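Local coordinates for uncharacterized protein (Anabaena variabilis, PDB 3OT2), which is of unknown function but, as a Uma2-family member of the PDDEXK clan, is probably a nuclease related to restriction endonucleases, at residues F15-E29 / L69-D81. Numbering follows the deposited sequence.
Sequences FLKLPETEPASEYIE and LRCTFGDHSTVPD. With BU1 (1,4-butanediol), chain E; EDO (1,2-ethanediol), chain I.
Arg70 reaches across to residues 15-29 and spends its guanidinium on two partners there, with Ser77 OG of its own segment as a third. Side-on, Arg70 NE meets Glu20 OE2 (3.1 Å) and NH2 meets OE1, a salt bridge whose carboxylate is turned 51° from the guanidinium plane. End-on, NH1 and NH2 both grip the Ser25 carbonyl, Arg70 NH2 to Ser25 O at 2.8 Å. The bend at chi3 (-52°) turns the group toward that carbonyl; bonds in or near its plane hold its rotation. With an alanine here, Glu20 would probably lose its countercharge and Ser25 O both its donors.

Backbone bonds pair Tyr27 with Ser77 in an antiparallel, hydrogen-bonded bridge. Beside it the extended Glu26 side chain takes the Val79 N-H on the anti lone pair of OE2, nearly straight (171°).

Leu16 CD1 meets Thr72 CG2 tip to tip, an apolar contact. The guanidinium is sandwiched between Val79 CG2 and 1,4-butanediol C3, walling the pocket where the Leu16 and Pro19 carbonyls hold the diol.

The bridge thus joins the 25-28/31-34 hairpin to the 71-73/76-78 hairpin; helix 12-15 packs on Tyr27 and Ser77, and helix 119-131 on Ile28 and Thr78.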
loop_
_atom_site.group_PDB
_atom_site.type_symbol
_atom_site.label_atom_id
_atom_site.label_comp_id
_atom_site.label_asym_id
_atom_site.label_seq_id
_atom_site.Cartn_x
_atom_site.Cartn_y
_atom_site.Cartn_z
ATOM N N PHE A 15 -3.309 23.196 -15.835
ATOM C CA PHE A 15 -3.358 23.076 -14.370
ATOM C C PHE A 15 -2.337 23.996 -13.688
ATOM O O PHE A 15 -2.659 24.615 -12.675
ATOM C CB PHE A 15 -3.129 21.607 -13.914
ATOM C CG PHE A 15 -2.864 21.457 -12.426
ATOM C CD1 PHE A 15 -3.914 21.419 -11.517
ATOM C CD2 PHE A 15 -1.559 21.396 -11.934
ATOM C CE1 PHE A 15 -3.664 21.325 -10.141
ATOM C CE2 PHE A 15 -1.314 21.313 -10.555
ATOM C CZ PHE A 15 -2.368 21.270 -9.674
ATOM N N LEU A 16 -1.101 24.045 -14.218
ATOM C CA LEU A 16 -0.003 24.819 -13.645
ATOM C C LEU A 16 -0.217 26.339 -13.758
ATOM O O LEU A 16 0.445 27.089 -13.048
ATOM C CB LEU A 16 1.334 24.402 -14.267
ATOM C CG LEU A 16 1.831 22.983 -13.915
ATOM C CD1 LEU A 16 2.940 22.555 -14.838
ATOM C CD2 LEU A 16 2.278 22.865 -12.450
ATOM N N LYS A 17 -1.159 26.788 -14.595
ATOM C CA LYS A 17 -1.478 28.213 -14.720
ATOM C C LYS A 17 -2.489 28.626 -13.639
ATOM O O LYS A 17 -2.644 29.819 -13.378
ATOM C CB LYS A 17 -2.028 28.543 -16.125
ATOM C CG LYS A 17 -1.018 28.367 -17.259
ATOM C CD LYS A 17 -1.710 28.418 -18.613
ATOM C CE LYS A 17 -0.860 27.867 -19.727
ATOM N NZ LYS A 17 -1.647 27.716 -20.980
ATOM N N LEU A 18 -3.177 27.642 -13.018
ATOM C CA LEU A 18 -4.204 27.866 -11.993
ATOM C C LEU A 18 -3.603 28.372 -10.660
ATOM O O LEU A 18 -2.415 28.132 -10.394
ATOM C CB LEU A 18 -5.022 26.580 -11.745
ATOM C CG LEU A 18 -5.719 25.935 -12.956
ATOM C CD1 LEU A 18 -6.339 24.608 -12.573
ATOM C CD2 LEU A 18 -6.777 26.850 -13.561
ATOM N N PRO A 19 -4.395 29.073 -9.807
ATOM C CA PRO A 19 -3.826 29.585 -8.545
ATOM C C PRO A 19 -3.639 28.499 -7.485
ATOM O O PRO A 19 -4.347 27.490 -7.532
ATOM C CB PRO A 19 -4.858 30.621 -8.091
ATOM C CG PRO A 19 -6.141 30.154 -8.672
ATOM C CD PRO A 19 -5.809 29.485 -9.969
ATOM N N GLU A 20 -2.705 28.714 -6.514
ATOM C CA GLU A 20 -2.473 27.764 -5.419
ATOM C C GLU A 20 -3.682 27.769 -4.458
ATOM O O GLU A 20 -4.408 28.766 -4.384
ATOM C CB GLU A 20 -1.150 28.044 -4.678
ATOM C CG GLU A 20 0.111 27.563 -5.403
ATOM C CD GLU A 20 0.637 26.152 -5.176
ATOM O OE1 GLU A 20 0.095 25.418 -4.319
ATOM O OE2 GLU A 20 1.636 25.796 -5.843
ATOM N N THR A 21 -3.950 26.621 -3.799
ATOM C CA THR A 21 -5.071 26.444 -2.862
ATOM C C THR A 21 -4.543 26.027 -1.484
ATOM O O THR A 21 -3.376 25.637 -1.372
ATOM C CB THR A 21 -6.088 25.401 -3.405
ATOM O OG1 THR A 21 -5.462 24.118 -3.518
ATOM C CG2 THR A 21 -6.696 25.795 -4.738
ATOM N N GLU A 22 -5.384 26.128 -0.434
ATOM C CA GLU A 22 -5.023 25.685 0.919
ATOM C C GLU A 22 -6.121 24.764 1.440
ATOM O O GLU A 22 -7.233 25.245 1.696
ATOM C CB GLU A 22 -4.759 26.836 1.897
ATOM C CG GLU A 22 -3.504 26.639 2.746
ATOM C CD GLU A 22 -3.491 25.480 3.731
ATOM O OE1 GLU A 22 -4.390 25.425 4.604
ATOM O OE2 GLU A 22 -2.555 24.649 3.658
ATOM N N PRO A 23 -5.869 23.428 1.520
ATOM C CA PRO A 23 -4.611 22.708 1.228
ATOM C C PRO A 23 -4.286 22.696 -0.269
ATOM O O PRO A 23 -5.172 22.937 -1.094
ATOM C CB PRO A 23 -4.882 21.288 1.763
ATOM C CG PRO A 23 -6.080 21.415 2.644
ATOM C CD PRO A 23 -6.895 22.489 2.001
ATOM N N ALA A 24 -3.006 22.434 -0.615
ATOM C CA ALA A 24 -2.550 22.425 -2.004
ATOM C C ALA A 24 -3.285 21.385 -2.871
ATOM O O ALA A 24 -3.808 20.388 -2.366
ATOM C CB ALA A 24 -1.057 22.181 -2.052
ATOM N N SER A 25 -3.359 21.669 -4.173
ATOM C CA SER A 25 -3.984 20.794 -5.150
ATOM C C SER A 25 -2.929 20.025 -5.933
ATOM O O SER A 25 -1.895 20.578 -6.335
ATOM C CB SER A 25 -4.874 21.583 -6.100
ATOM O OG SER A 25 -5.963 22.139 -5.386
ATOM N N GLU A 26 -3.206 18.748 -6.148
ATOM C CA GLU A 26 -2.356 17.872 -6.927
ATOM C C GLU A 26 -3.038 17.553 -8.234
ATOM O O GLU A 26 -4.273 17.566 -8.312
ATOM C CB GLU A 26 -2.029 16.583 -6.160
ATOM C CG GLU A 26 -1.261 16.820 -4.875
ATOM C CD GLU A 26 -0.785 15.562 -4.171
ATOM O OE1 GLU A 26 -1.636 14.716 -3.828
ATOM O OE2 GLU A 26 0.431 15.440 -3.907
ATOM N N TYR A 27 -2.237 17.315 -9.271
ATOM C CA TYR A 27 -2.712 16.916 -10.597
ATOM C C TYR A 27 -2.200 15.492 -10.818
ATOM O O TYR A 27 -0.997 15.281 -11.022
ATOM C CB TYR A 27 -2.257 17.907 -11.679
ATOM C CG TYR A 27 -2.714 17.541 -13.074
ATOM C CD1 TYR A 27 -3.951 17.960 -13.559
ATOM C CD2 TYR A 27 -1.892 16.811 -13.926
ATOM C CE1 TYR A 27 -4.370 17.640 -14.853
ATOM C CE2 TYR A 27 -2.298 16.487 -15.219
ATOM C CZ TYR A 27 -3.533 16.915 -15.682
ATOM O OH TYR A 27 -3.935 16.569 -16.947
ATOM N N ILE A 28 -3.110 14.508 -10.663
ATOM C CA ILE A 28 -2.784 13.081 -10.718
ATOM C C ILE A 28 -3.677 12.399 -11.719
ATOM O O ILE A 28 -4.900 12.446 -11.575
ATOM C CB ILE A 28 -2.927 12.421 -9.320
ATOM C CG1 ILE A 28 -2.176 13.210 -8.216
ATOM C CG2 ILE A 28 -2.465 10.953 -9.374
ATOM C CD1 ILE A 28 -2.720 13.019 -6.841
ATOM N N GLU A 29 -3.066 11.755 -12.724
ATOM C CA GLU A 29 -3.772 10.995 -13.774
ATOM C C GLU A 29 -4.875 11.846 -14.442
ATOM O O GLU A 29 -5.975 11.356 -14.710
ATOM C CB GLU A 29 -4.350 9.687 -13.192
ATOM C CG GLU A 29 -3.280 8.771 -12.611
ATOM C CD GLU A 29 -3.752 7.493 -11.951
ATOM O OE1 GLU A 29 -4.868 7.493 -11.383
ATOM O OE2 GLU A 29 -2.967 6.517 -11.924
ATOM N N LEU A 69 6.523 20.967 -0.762
ATOM C CA LEU A 69 7.100 21.506 -1.985
ATOM C C LEU A 69 6.451 20.831 -3.202
ATOM O O LEU A 69 6.307 19.605 -3.220
ATOM C CB LEU A 69 8.629 21.276 -1.973
ATOM C CG LEU A 69 9.416 21.641 -3.225
ATOM C CD1 LEU A 69 9.552 23.169 -3.376
ATOM C CD2 LEU A 69 10.781 20.980 -3.210
ATOM N N ARG A 70 6.049 21.628 -4.213
ATOM C CA ARG A 70 5.456 21.082 -5.428
ATOM C C ARG A 70 6.531 20.461 -6.321
ATOM O O ARG A 70 7.557 21.085 -6.583
ATOM C CB ARG A 70 4.657 22.154 -6.183
ATOM C CG ARG A 70 4.079 21.677 -7.522
ATOM C CD ARG A 70 3.050 22.646 -8.115
ATOM N NE ARG A 70 2.001 22.991 -7.157
ATOM C CZ ARG A 70 0.938 22.236 -6.906
ATOM N NH1 ARG A 70 0.746 21.100 -7.570
ATOM N NH2 ARG A 70 0.060 22.607 -5.989
ATOM N N CYS A 71 6.299 19.221 -6.753
ATOM C CA CYS A 71 7.160 18.480 -7.664
ATOM C C CYS A 71 6.347 18.100 -8.881
ATOM O O CYS A 71 5.351 17.383 -8.751
ATOM C CB CYS A 71 7.766 17.263 -6.972
ATOM S SG CYS A 71 8.892 17.688 -5.615
ATOM N N THR A 72 6.729 18.633 -10.056
ATOM C CA THR A 72 6.011 18.399 -11.310
ATOM C C THR A 72 6.885 17.581 -12.254
ATOM O O THR A 72 7.911 18.071 -12.718
ATOM C CB THR A 72 5.569 19.736 -11.928
ATOM O OG1 THR A 72 4.800 20.444 -10.961
ATOM C CG2 THR A 72 4.739 19.561 -13.219
ATOM N N PHE A 73 6.453 16.344 -12.570
ATOM C CA PHE A 73 7.196 15.440 -13.446
ATOM C C PHE A 73 6.284 14.300 -13.894
ATOM O O PHE A 73 5.292 14.002 -13.225
ATOM C CB PHE A 73 8.452 14.884 -12.718
ATOM C CG PHE A 73 8.126 14.171 -11.425
ATOM C CD1 PHE A 73 8.045 14.872 -10.225
ATOM C CD2 PHE A 73 7.851 12.810 -11.413
ATOM C CE1 PHE A 73 7.718 14.221 -9.038
ATOM C CE2 PHE A 73 7.541 12.153 -10.219
ATOM C CZ PHE A 73 7.467 12.864 -9.047
ATOM N N GLY A 74 6.643 13.672 -15.008
ATOM C CA GLY A 74 5.921 12.543 -15.592
ATOM C C GLY A 74 4.433 12.753 -15.780
ATOM O O GLY A 74 3.651 11.832 -15.527
ATOM N N ASP A 75 4.041 13.975 -16.211
ATOM C CA ASP A 75 2.666 14.432 -16.481
ATOM C C ASP A 75 1.819 14.592 -15.185
ATOM O O ASP A 75 0.587 14.730 -15.255
ATOM C CB ASP A 75 1.942 13.532 -17.506
ATOM C CG ASP A 75 0.708 14.155 -18.140
ATOM O OD1 ASP A 75 0.785 15.334 -18.563
ATOM O OD2 ASP A 75 -0.347 13.470 -18.190
ATOM N N HIS A 76 2.480 14.625 -14.011
ATOM C CA HIS A 76 1.812 14.823 -12.721
ATOM C C HIS A 76 2.397 16.023 -12.016
ATOM O O HIS A 76 3.567 16.344 -12.231
ATOM C CB HIS A 76 1.962 13.581 -11.797
ATOM C CG HIS A 76 1.242 12.329 -12.236
ATOM N ND1 HIS A 76 1.068 11.263 -11.362
ATOM C CD2 HIS A 76 0.711 11.994 -13.440
ATOM C CE1 HIS A 76 0.445 10.324 -12.062
ATOM N NE2 HIS A 76 0.219 10.715 -13.318
ATOM N N SER A 77 1.616 16.647 -11.134
ATOM C CA SER A 77 2.087 17.759 -10.305
ATOM C C SER A 77 1.633 17.496 -8.875
ATOM O O SER A 77 0.446 17.616 -8.568
ATOM C CB SER A 77 1.584 19.097 -10.829
ATOM O OG SER A 77 2.158 20.107 -10.024
ATOM N N THR A 78 2.568 17.065 -8.020
ATOM C CA THR A 78 2.248 16.646 -6.660
ATOM C C THR A 78 2.955 17.483 -5.600
ATOM O O THR A 78 3.898 18.216 -5.891
ATOM C CB THR A 78 2.584 15.152 -6.463
ATOM O OG1 THR A 78 3.959 14.910 -6.774
ATOM C CG2 THR A 78 1.675 14.234 -7.294
ATOM N N VAL A 79 2.457 17.377 -4.366
ATOM C CA VAL A 79 2.984 18.096 -3.216
ATOM C C VAL A 79 3.207 17.078 -2.089
ATOM O O VAL A 79 2.378 16.983 -1.178
ATOM C CB VAL A 79 2.080 19.285 -2.775
ATOM C CG1 VAL A 79 2.773 20.131 -1.704
ATOM C CG2 VAL A 79 1.681 20.162 -3.957
ATOM N N PRO A 80 4.332 16.322 -2.109
ATOM C CA PRO A 80 4.585 15.372 -1.020
ATOM C C PRO A 80 4.633 16.109 0.315
ATOM O O PRO A 80 5.048 17.270 0.341
ATOM C CB PRO A 80 5.961 14.782 -1.378
ATOM C CG PRO A 80 6.067 14.943 -2.836
ATOM C CD PRO A 80 5.421 16.279 -3.106
ATOM N N ASP A 81 4.216 15.451 1.414
ATOM C CA ASP A 81 4.293 16.083 2.730
ATOM C C ASP A 81 5.743 16.578 2.983
ATOM O O ASP A 81 5.945 17.711 3.447
ATOM C CB ASP A 81 3.832 15.106 3.830
ATOM C CG ASP A 81 2.333 14.857 3.876
ATOM O OD1 ASP A 81 1.561 15.711 3.349
ATOM O OD2 ASP A 81 1.925 13.837 4.469
HETATM C C1 BU1 E . 0.771 25.814 -9.456
HETATM C C2 BU1 E . -0.521 25.023 -9.670
HETATM C C3 BU1 E . -1.403 25.324 -8.458
HETATM C C4 BU1 E . -2.733 24.609 -8.576
HETATM O O5 BU1 E . 1.536 25.751 -10.653
HETATM O O6 BU1 E . -3.442 24.874 -7.347
HETATM C C1 EDO I . 3.430 25.104 -2.741
HETATM O O1 EDO I . 3.911 25.284 -4.071
HETATM C C2 EDO I . 2.627 23.819 -2.704
HETATM O O2 EDO I . 2.101 23.675 -1.385
HETATM O O HOH W 1 -2.893 14.532 -18.654
#